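Local coordinates for FEZ-1 protein (Fluoribacter gormanii, PDB 5WCK) that probably hydrolyses beta-lactam antibiotics, as a monomeric subclass B3 metallo-beta-lactamase with two zinc ions in its active site, at residues D23-Y28 with F74-G79; G35-N40 with T139-H144; N40-L43 with M49-A52; L67-A72 with A78-I83. The protein carries 2 engineered substitutions. All coordinates share one frame; numbering follows the deposited sequence.

Interaction 1: residues D23-Y28 with F74-G79. With ZN (zinc ion), chain C.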
# COMPACT_ATOMS: atom_id res chain seq x y z
N ASP A 23 -4.03 13.37 1.45
CA ASP A 23 -2.94 13.85 2.28
C ASP A 23 -2.53 12.83 3.35
O ASP A 23 -1.64 13.14 4.19
CB ASP A 23 -3.29 15.20 2.90
CG ASP A 23 -4.29 15.13 4.04
OD1 ASP A 23 -4.99 14.11 4.18
OD2 ASP A 23 -4.34 16.14 4.82
N ASP A 24 -3.17 11.65 3.36
CA ASP A 24 -2.90 10.58 4.33
C ASP A 24 -2.89 9.24 3.60
O ASP A 24 -1.82 8.67 3.33
CB ASP A 24 -3.90 10.63 5.49
CG ASP A 24 -3.86 9.40 6.37
OD1 ASP A 24 -2.79 8.74 6.42
OD2 ASP A 24 -4.92 9.08 6.99
N LEU A 25 -4.08 8.74 3.26
CA LEU A 25 -4.21 7.46 2.58
C LEU A 25 -3.64 7.62 1.16
O LEU A 25 -4.06 8.53 0.41
CB LEU A 25 -5.68 7.05 2.56
CG LEU A 25 -6.36 7.03 3.92
CD1 LEU A 25 -7.84 6.65 3.81
CD2 LEU A 25 -5.62 6.12 4.88
N ALA A 26 -2.61 6.82 0.85
CA ALA A 26 -1.81 6.96 -0.38
C ALA A 26 -2.31 5.98 -1.45
O ALA A 26 -2.47 4.80 -1.17
CB ALA A 26 -0.36 6.67 -0.11
N SER A 27 -2.53 6.50 -2.67
CA SER A 27 -2.95 5.71 -3.81
C SER A 27 -2.06 6.06 -5.00
O SER A 27 -1.57 7.20 -5.12
CB SER A 27 -4.40 5.94 -4.18
OG SER A 27 -5.24 5.52 -3.13
N TYR A 28 -1.85 5.07 -5.88
CA TYR A 28 -0.88 5.18 -6.94
C TYR A 28 -1.52 4.73 -8.26
O TYR A 28 -2.31 3.79 -8.29
CB TYR A 28 0.36 4.33 -6.62
CG TYR A 28 1.00 4.70 -5.31
CD1 TYR A 28 1.92 5.73 -5.26
CD2 TYR A 28 0.61 4.13 -4.12
CE1 TYR A 28 2.46 6.15 -4.05
CE2 TYR A 28 1.15 4.51 -2.90
CZ TYR A 28 2.09 5.53 -2.86
OH TYR A 28 2.68 5.96 -1.70
N PHE A 74 -9.66 -1.49 6.08
CA PHE A 74 -10.65 -0.59 5.47
C PHE A 74 -10.03 0.69 4.90
O PHE A 74 -10.53 1.21 3.89
CB PHE A 74 -11.76 -0.23 6.48
CG PHE A 74 -11.32 0.73 7.55
CD1 PHE A 74 -10.68 0.29 8.70
CD2 PHE A 74 -11.48 2.10 7.39
CE1 PHE A 74 -10.23 1.17 9.66
CE2 PHE A 74 -11.03 2.99 8.35
CZ PHE A 74 -10.40 2.53 9.48
N ASP A 75 -8.97 1.22 5.53
CA ASP A 75 -8.40 2.50 5.11
C ASP A 75 -7.67 2.38 3.77
O ASP A 75 -7.41 3.41 3.16
CB ASP A 75 -7.52 3.14 6.19
CG ASP A 75 -6.35 2.31 6.69
OD1 ASP A 75 -6.52 1.08 6.79
OD2 ASP A 75 -5.29 2.89 7.03
N HIS A 76 -7.33 1.16 3.33
CA HIS A 76 -6.69 0.95 2.03
C HIS A 76 -7.61 0.27 1.01
O HIS A 76 -7.35 0.41 -0.19
CB HIS A 76 -5.37 0.18 2.21
CG HIS A 76 -4.51 0.83 3.23
ND1 HIS A 76 -3.90 2.04 3.00
CD2 HIS A 76 -4.28 0.54 4.52
CE1 HIS A 76 -3.31 2.44 4.11
NE2 HIS A 76 -3.48 1.53 5.05
N ALA A 77 -8.66 -0.42 1.47
CA ALA A 77 -9.41 -1.35 0.61
C ALA A 77 -10.93 -1.11 0.64
O ALA A 77 -11.64 -1.81 -0.09
CB ALA A 77 -9.12 -2.77 1.01
N ALA A 78 -11.45 -0.20 1.46
CA ALA A 78 -12.94 -0.08 1.58
C ALA A 78 -13.60 0.32 0.25
O ALA A 78 -14.74 -0.10 -0.02
CB ALA A 78 -13.30 0.93 2.64
N GLY A 79 -12.90 1.11 -0.55
CA GLY A 79 -13.44 1.64 -1.82
C GLY A 79 -13.44 0.65 -2.98
O GLY A 79 -13.85 1.01 -4.09
ZN ZN C . -3.42 2.06 7.13
O HOH W 1 -4.06 3.95 0.98
O HOH W 2 -4.11 0.48 8.16

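Interaction 2: residues G35-N40 with T139-H144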
# COMPACT_ATOMS: atom_id res chain seq x y z
N GLY A 35 -3.48 0.39 -20.65
CA GLY A 35 -4.37 0.76 -19.56
C GLY A 35 -3.59 0.99 -18.29
O GLY A 35 -2.35 0.94 -18.28
N ASN A 36 -4.33 1.24 -17.20
CA ASN A 36 -3.72 1.72 -15.96
C ASN A 36 -3.94 0.74 -14.80
O ASN A 36 -4.93 0.00 -14.77
CB ASN A 36 -4.29 3.09 -15.60
CG ASN A 36 -4.16 4.07 -16.74
OD1 ASN A 36 -3.24 3.98 -17.57
ND2 ASN A 36 -5.11 5.00 -16.81
N ILE A 37 -3.01 0.78 -13.84
CA ILE A 37 -3.11 0.02 -12.60
C ILE A 37 -3.30 1.04 -11.46
O ILE A 37 -2.58 2.04 -11.42
CB ILE A 37 -1.84 -0.79 -12.31
CG1 ILE A 37 -1.50 -1.73 -13.48
CG2 ILE A 37 -1.94 -1.53 -10.98
CD1 ILE A 37 -0.16 -2.42 -13.35
N LEU A 38 -4.29 0.79 -10.61
CA LEU A 38 -4.55 1.60 -9.43
C LEU A 38 -4.21 0.79 -8.18
O LEU A 38 -4.62 -0.38 -8.06
CB LEU A 38 -6.02 2.02 -9.41
CG LEU A 38 -6.46 2.81 -8.19
CD1 LEU A 38 -5.76 4.15 -8.09
CD2 LEU A 38 -7.97 3.03 -8.18
N ILE A 39 -3.45 1.41 -7.26
CA ILE A 39 -3.09 0.77 -5.96
C ILE A 39 -3.73 1.60 -4.83
O ILE A 39 -3.44 2.77 -4.78
CB ILE A 39 -1.56 0.67 -5.77
CG1 ILE A 39 -0.85 0.12 -7.01
CG2 ILE A 39 -1.26 -0.19 -4.55
CD1 ILE A 39 0.61 -0.23 -6.79
N ASN A 40 -4.59 0.94 -4.05
CA ASN A 40 -5.33 1.45 -2.86
C ASN A 40 -6.62 2.19 -3.25
O ASN A 40 -6.52 3.20 -3.85
CB ASN A 40 -4.45 2.17 -1.83
CG ASN A 40 -3.37 1.26 -1.27
OD1 ASN A 40 -3.62 0.13 -0.95
ND2 ASN A 40 -2.17 1.78 -1.13
N THR A 139 4.86 -2.81 -18.29
CA THR A 139 5.21 -2.46 -16.93
C THR A 139 5.08 -3.70 -16.03
O THR A 139 4.11 -4.44 -16.16
CB THR A 139 4.36 -1.28 -16.44
OG1 THR A 139 4.78 -0.15 -17.20
CG2 THR A 139 4.55 -1.03 -14.96
N VAL A 140 6.06 -3.90 -15.13
CA VAL A 140 6.11 -5.10 -14.28
C VAL A 140 6.19 -4.66 -12.81
O VAL A 140 7.21 -4.04 -12.41
CB VAL A 140 7.32 -5.98 -14.62
CG1 VAL A 140 7.38 -7.21 -13.71
CG2 VAL A 140 7.33 -6.39 -16.09
N LEU A 141 5.15 -4.99 -12.03
CA LEU A 141 5.13 -4.79 -10.57
C LEU A 141 5.37 -6.15 -9.94
O LEU A 141 4.92 -7.17 -10.48
CB LEU A 141 3.78 -4.24 -10.11
CG LEU A 141 3.61 -2.72 -10.17
CD1 LEU A 141 3.88 -2.19 -11.55
CD2 LEU A 141 2.20 -2.32 -9.74
N THR A 142 6.04 -6.18 -8.79
CA THR A 142 6.25 -7.41 -8.05
C THR A 142 5.63 -7.31 -6.66
O THR A 142 5.84 -6.30 -5.94
CB THR A 142 7.74 -7.78 -7.94
OG1 THR A 142 8.33 -7.97 -9.24
CG2 THR A 142 7.91 -9.07 -7.16
N ALA A 143 4.85 -8.33 -6.30
CA ALA A 143 4.20 -8.43 -5.00
C ALA A 143 5.13 -9.15 -4.02
O ALA A 143 5.49 -10.31 -4.24
CB ALA A 143 2.90 -9.18 -5.13
N HIS A 144 5.55 -8.46 -2.96
CA HIS A 144 6.35 -9.07 -1.92
C HIS A 144 5.49 -9.23 -0.67
O HIS A 144 4.95 -8.26 -0.16
CB HIS A 144 7.60 -8.25 -1.58
CG HIS A 144 8.48 -8.01 -2.75
ND1 HIS A 144 9.56 -8.81 -3.06
CD2 HIS A 144 8.41 -7.06 -3.72
CE1 HIS A 144 10.16 -8.32 -4.13
NE2 HIS A 144 9.48 -7.27 -4.55

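Interaction 3: residues N40-L43 with M49-A52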
# COMPACT_ATOMS: atom_id res chain seq x y z
N ASN A 40 -4.59 0.94 -4.05
CA ASN A 40 -5.33 1.45 -2.86
C ASN A 40 -6.62 2.19 -3.25
O ASN A 40 -6.52 3.20 -3.85
CB ASN A 40 -4.45 2.17 -1.83
CG ASN A 40 -3.37 1.26 -1.27
OD1 ASN A 40 -3.62 0.13 -0.95
ND2 ASN A 40 -2.17 1.78 -1.13
N SER A 41 -7.76 1.65 -2.83
CA SER A 41 -9.09 2.25 -3.12
C SER A 41 -9.51 3.17 -1.96
O SER A 41 -10.44 3.91 -2.14
CB SER A 41 -10.09 1.17 -3.34
OG SER A 41 -10.05 0.28 -2.26
N ASP A 42 -8.81 3.09 -0.83
CA ASP A 42 -9.02 4.01 0.30
C ASP A 42 -10.45 3.87 0.83
O ASP A 42 -11.06 2.82 0.76
CB ASP A 42 -8.60 5.42 -0.09
CG ASP A 42 -7.18 5.51 -0.63
OD1 ASP A 42 -6.40 4.57 -0.37
OD2 ASP A 42 -6.87 6.54 -1.28
N LEU A 43 -10.96 4.94 1.46
CA LEU A 43 -12.34 4.90 1.99
C LEU A 43 -13.33 5.08 0.83
O LEU A 43 -12.98 5.67 -0.21
CB LEU A 43 -12.52 6.03 3.00
CG LEU A 43 -11.53 6.08 4.15
CD1 LEU A 43 -11.74 7.33 4.97
CD2 LEU A 43 -11.63 4.83 5.00
N MET A 49 -12.61 11.15 -5.13
CA MET A 49 -11.38 11.93 -5.08
C MET A 49 -10.32 11.28 -5.98
O MET A 49 -9.56 11.97 -6.67
CB MET A 49 -10.87 12.06 -3.64
CG MET A 49 -11.86 12.78 -2.75
SD MET A 49 -11.50 12.63 -0.98
CE MET A 49 -9.96 13.49 -0.88
N ILE A 50 -10.22 9.95 -5.89
CA ILE A 50 -9.27 9.20 -6.75
C ILE A 50 -9.65 9.41 -8.22
O ILE A 50 -8.77 9.72 -9.05
CB ILE A 50 -9.22 7.72 -6.34
CG1 ILE A 50 -8.60 7.55 -4.95
CG2 ILE A 50 -8.45 6.90 -7.38
CD1 ILE A 50 -8.84 6.21 -4.32
N LYS A 51 -10.94 9.26 -8.54
CA LYS A 51 -11.41 9.49 -9.91
C LYS A 51 -11.00 10.89 -10.37
O LYS A 51 -10.47 11.08 -11.47
CB LYS A 51 -12.93 9.32 -10.01
CG LYS A 51 -13.49 9.61 -11.39
CD LYS A 51 -14.97 9.32 -11.51
CE LYS A 51 -15.45 9.53 -12.93
NZ LYS A 51 -16.86 9.14 -13.11
N ALA A 52 -11.27 11.91 -9.54
CA ALA A 52 -10.97 13.29 -9.91
C ALA A 52 -9.46 13.49 -10.12
O ALA A 52 -9.05 14.21 -11.04
CB ALA A 52 -11.53 14.25 -8.89

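Interaction 4: residues L67-A72 with A78-I83. With ZN (zinc ion), chain D.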
# COMPACT_ATOMS: atom_id res chain seq x y z
N LEU A 67 -6.82 -3.35 -10.16
CA LEU A 67 -6.87 -2.77 -8.83
C LEU A 67 -6.07 -3.66 -7.88
O LEU A 67 -6.31 -4.88 -7.81
CB LEU A 67 -8.32 -2.67 -8.36
CG LEU A 67 -8.53 -2.14 -6.94
CD1 LEU A 67 -8.00 -0.72 -6.75
CD2 LEU A 67 -10.00 -2.19 -6.56
N LEU A 68 -5.09 -3.04 -7.19
CA LEU A 68 -4.26 -3.67 -6.16
C LEU A 68 -4.42 -2.89 -4.87
O LEU A 68 -4.90 -1.75 -4.89
CB LEU A 68 -2.79 -3.65 -6.58
CG LEU A 68 -2.47 -4.13 -7.99
CD1 LEU A 68 -1.00 -3.89 -8.30
CD2 LEU A 68 -2.85 -5.59 -8.16
N ILE A 69 -4.00 -3.52 -3.77
CA ILE A 69 -3.98 -2.90 -2.47
C ILE A 69 -2.65 -3.19 -1.77
O ILE A 69 -1.97 -4.21 -2.02
CB ILE A 69 -5.16 -3.35 -1.60
CG1 ILE A 69 -5.21 -4.86 -1.41
CG2 ILE A 69 -6.46 -2.78 -2.16
CD1 ILE A 69 -6.26 -5.35 -0.43
N SER A 70 -2.32 -2.33 -0.80
CA SER A 70 -1.18 -2.57 0.10
C SER A 70 -1.51 -3.69 1.10
O SER A 70 -0.69 -4.54 1.36
CB SER A 70 -0.82 -1.32 0.85
OG SER A 70 -0.25 -0.35 -0.03
N HIS A 71 -2.68 -3.60 1.72
CA HIS A 71 -3.09 -4.63 2.67
C HIS A 71 -4.59 -4.49 2.95
O HIS A 71 -5.19 -3.47 2.66
CB HIS A 71 -2.24 -4.58 3.95
CG HIS A 71 -2.41 -3.38 4.83
ND1 HIS A 71 -1.51 -2.32 4.83
CD2 HIS A 71 -3.33 -3.10 5.77
CE1 HIS A 71 -1.88 -1.45 5.75
NE2 HIS A 71 -2.98 -1.90 6.35
N ALA A 72 -5.16 -5.56 3.52
CA ALA A 72 -6.61 -5.69 3.71
C ALA A 72 -7.06 -5.06 5.03
O ALA A 72 -7.42 -5.76 5.97
CB ALA A 72 -7.02 -7.15 3.62
N ALA A 78 -11.45 -0.20 1.46
CA ALA A 78 -12.94 -0.08 1.58
C ALA A 78 -13.60 0.32 0.25
O ALA A 78 -14.74 -0.10 -0.02
CB ALA A 78 -13.30 0.93 2.64
N GLY A 79 -12.90 1.11 -0.55
CA GLY A 79 -13.44 1.64 -1.82
C GLY A 79 -13.44 0.65 -2.98
O GLY A 79 -13.85 1.01 -4.09
N SER A 80 -12.96 -0.59 -2.77
CA SER A 80 -12.66 -1.49 -3.89
C SER A 80 -13.93 -1.88 -4.66
O SER A 80 -13.91 -1.89 -5.88
CB SER A 80 -11.87 -2.68 -3.47
OG SER A 80 -10.55 -2.27 -3.05
N GLU A 81 -15.01 -2.20 -3.94
CA GLU A 81 -16.25 -2.62 -4.65
C GLU A 81 -16.73 -1.49 -5.57
O GLU A 81 -17.11 -1.76 -6.72
CB GLU A 81 -17.32 -3.08 -3.67
CG GLU A 81 -18.60 -3.53 -4.37
CD GLU A 81 -18.47 -4.65 -5.39
OE1 GLU A 81 -17.46 -5.39 -5.38
OE2 GLU A 81 -19.43 -4.82 -6.21
N LEU A 82 -16.75 -0.24 -5.07
CA LEU A 82 -17.15 0.91 -5.89
C LEU A 82 -16.28 1.02 -7.14
O LEU A 82 -16.77 1.25 -8.24
CB LEU A 82 -17.03 2.20 -5.08
CG LEU A 82 -18.07 2.39 -3.98
CD1 LEU A 82 -17.62 3.51 -3.06
CD2 LEU A 82 -19.44 2.70 -4.59
N ILE A 83 -14.96 0.86 -6.98
CA ILE A 83 -14.06 0.98 -8.13
C ILE A 83 -14.38 -0.13 -9.15
O ILE A 83 -14.40 0.14 -10.34
CB ILE A 83 -12.59 0.99 -7.69
CG1 ILE A 83 -12.33 2.29 -6.93
CG2 ILE A 83 -11.67 0.83 -8.90
CD1 ILE A 83 -10.93 2.52 -6.46
ZN ZN D . -3.52 -1.40 8.30
O HOH W 2 -4.11 0.48 8.16

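Interaction 1: residues D23-Y28 with F74-G79
The imidazole of His76 meets Leu25 at a slant, methyl CD2 of Leu25 lying 4.4 Å from CE1 of His76. At the ring edge, in plane, ND1 of His76 donates to a water 2.8 Å away; this water also lies within hydrogen-bonding distance of the backbone O of Ala26, so it spans the ring and the 23-28 loop. Across the ring from that water, NE2 of His76 binds the zinc ion of chain C at 2.1 Å. The carboxylate of Asp75 supplies a second ligand through OD2, 2.0 Å from the same metal. Its other oxygen, OD1, accepts a bond from a water that also binds this zinc, so both carboxylate oxygens are engaged. The first torsion of Asp75 (57°) wedges CG between the backbone N and the carbonyl carbon, turning the carboxylate to the metal. His215 completes the site, to which Asp75 and His76 bring the last two residues of the HXHXDH motif of the metallo-beta-lactamase fold; the short helix 74-77 carries both. The remaining packing belongs to Leu25, whose side chain crosses that of Asp75 at about a right angle. Its CD1 comes 3.3 Å from the backbone O of Asp75, and CD2 is 3.7 Å from the same O and 3.8 Å from CB of Asp75. Both methyls lie over this oxygen, which is buried without any hydrogen-bond partner in the model. Next to Leu25, OD1 of Asp24 is hydrogen-bonded to ND1 of His215, so Asp24 is a second-shell partner of that ligand.

Interaction 2: residues G35-N40 with T139-H144
Ile37 and Ile39 on strand 35-39 face Leu141 on strand 139-145, where the two mixed beta-sheets of the alpha-beta/beta-alpha metallo-beta-lactamase sandwich pack against each other. The interaction is wholly apolar: no hydrogen bond joins the two strands, and even the closest pair of CA atoms, those of Ile37 and Thr139, is 9.7 Å apart, a spacing filled by side chains. The tighter of the two meetings is that of Ile39 and Leu141, which reach toward each other tip to tip, CD1 of Ile39 lying 3.9 Å from CD2 of Leu141. A first torsion of -47° sets CG1 of Ile39 anti to its carbonyl carbon, and the extended second torsion then carries CD1 out to the facing sheet. Ile37 is built alike but meets Leu141 less closely, with CD1 of Ile37 4.3 Å from CD2 of Leu141. Leu68, on the neighbouring strand 64-68, touches both Ile37 and Leu141 and so adds to the same buried layer. The backbone of strand 35-39 bonds to its own sheet neighbours (Ile37 to Ile30, Leu38 to Ile66 and Leu68); among side chains, Asn40 holds the backbone N of Ser70 and the O of Ala26, while OG1 of Thr139 pairs with Asn16. In the middle, CD2 of Leu141 settles between two isoleucine methyls, CD1 of Ile37 and CD1 of Ile39, which stand 7.0 Å from each other.

Interaction 3: residues N40-L43 with M49-A52
OD2 of Asp42 and the backbone O of Asn40 both lie within hydrogen-bonding distance of OG of Ser27, whose single proton can serve them only by sharing or in turn, and against this polar cluster lies CD1 of Ile50. The methyl is 3.6 Å from OD2 of Asp42, 3.5 Å from the backbone O of Ser41 and 3.8 Å from the O of Asn40. One carbon thus touches three oxygens, by van der Waals packing alone, since no hydrogen bond links the two segments. Of the three, the O of Ser41 is buried with no partner in the model, its nearest neighbour from the 49-52 segment being this methyl. Ile50 reaches it with a nearly straight chain: CG1 stands anti to the carbonyl carbon (first torsion -67°), and a second torsion of 165° sends CD1 outward from the helix. The Asp42 side chain runs at a slant to that of Ile50, and its carboxylate carbon CG is 4.1 Å from CD1 of Ile50. Asn40 and Asp42 both have positive phi, which bends the chain sharply as it leaves the sheet. In this bend, OG of Ser41 bonds to Ser80, and Ser41 and Asp42 share backbone hydrogen bonds with His76, a zinc ligand. The helix-on-loop packing belongs to the beta-alpha-beta crossover in which helix 47-56 connects the parallel neighbouring strands 35-39 and 64-68, and whose loop brings the side chain of Asn40 to about 8 Å from a zinc ion.

Interaction 4: residues L67-A72 with A78-I83
Leu67, near the end of strand 64-68, and Ser80, at the start of helix 80-87, are the closest backbone pair, their CA atoms 7.7 Å apart, while the bond from Ile83 N to Gly79 O begins the helical pattern. Leu67 carries most of the contact through one branch. Its CG lies opposite the backbone N (first torsion 177°), which pushes methyl CD2 out to the helix, 3.6 Å from both CB and OG of Ser80. The same methyl lies 4.2 Å from CG2 of Ile83, one helical turn further on, and so rests against two residues on one side of the helix. Ile69 comes in beside it, with CG2 of Ile69 4.2 Å from OG of Ser80. That hydroxyl does not depend on the strand for bonding: it is hydrogen-bonded to OG of Ser41 and to the backbone O of Ala77. Beyond Leu68 the chain leaves the sheet and reaches His71, the first residue of the HXHXDH metal-binding motif. NE2 of His71 binds the zinc ion of chain D at 2.1 Å, with His73 and His149 as further ligands and a water, itself in plane at the edge of the His71 ring, 2.0 Å from the zinc. ND1 of His71 is bonded to the O of Gly173, which would fix the rotation of the ring. No hydrogen bond joins the two segments: carbon packs on carbon at Ile83 and on the hydroxyl at Ser80, so the contact holds by packing and burial.

Overall arrangement
Interactions 1 and 4 meet at the dinuclear zinc site: they share Ala78 and Gly79, and one water lies 2.0 Å from the zinc of each, bridging the two metals. CD2 of His76 is 3.3 Å from NE2 of His71, so the two ligand sets abut. Interaction 3, centred about 7 Å from interaction 1 and 9 Å from interaction 4, is joined to both through the loop after strand 35-39: Gly79 N lies 2.8 Å from Asp42 O, and Ser41 OG lies 2.7 Å from Ser80 OG. Interaction 2 is more remote, its centre 13 to 15 Å from the others, joining the two sheets; Asn40, shared with interaction 3, links it to Ser70.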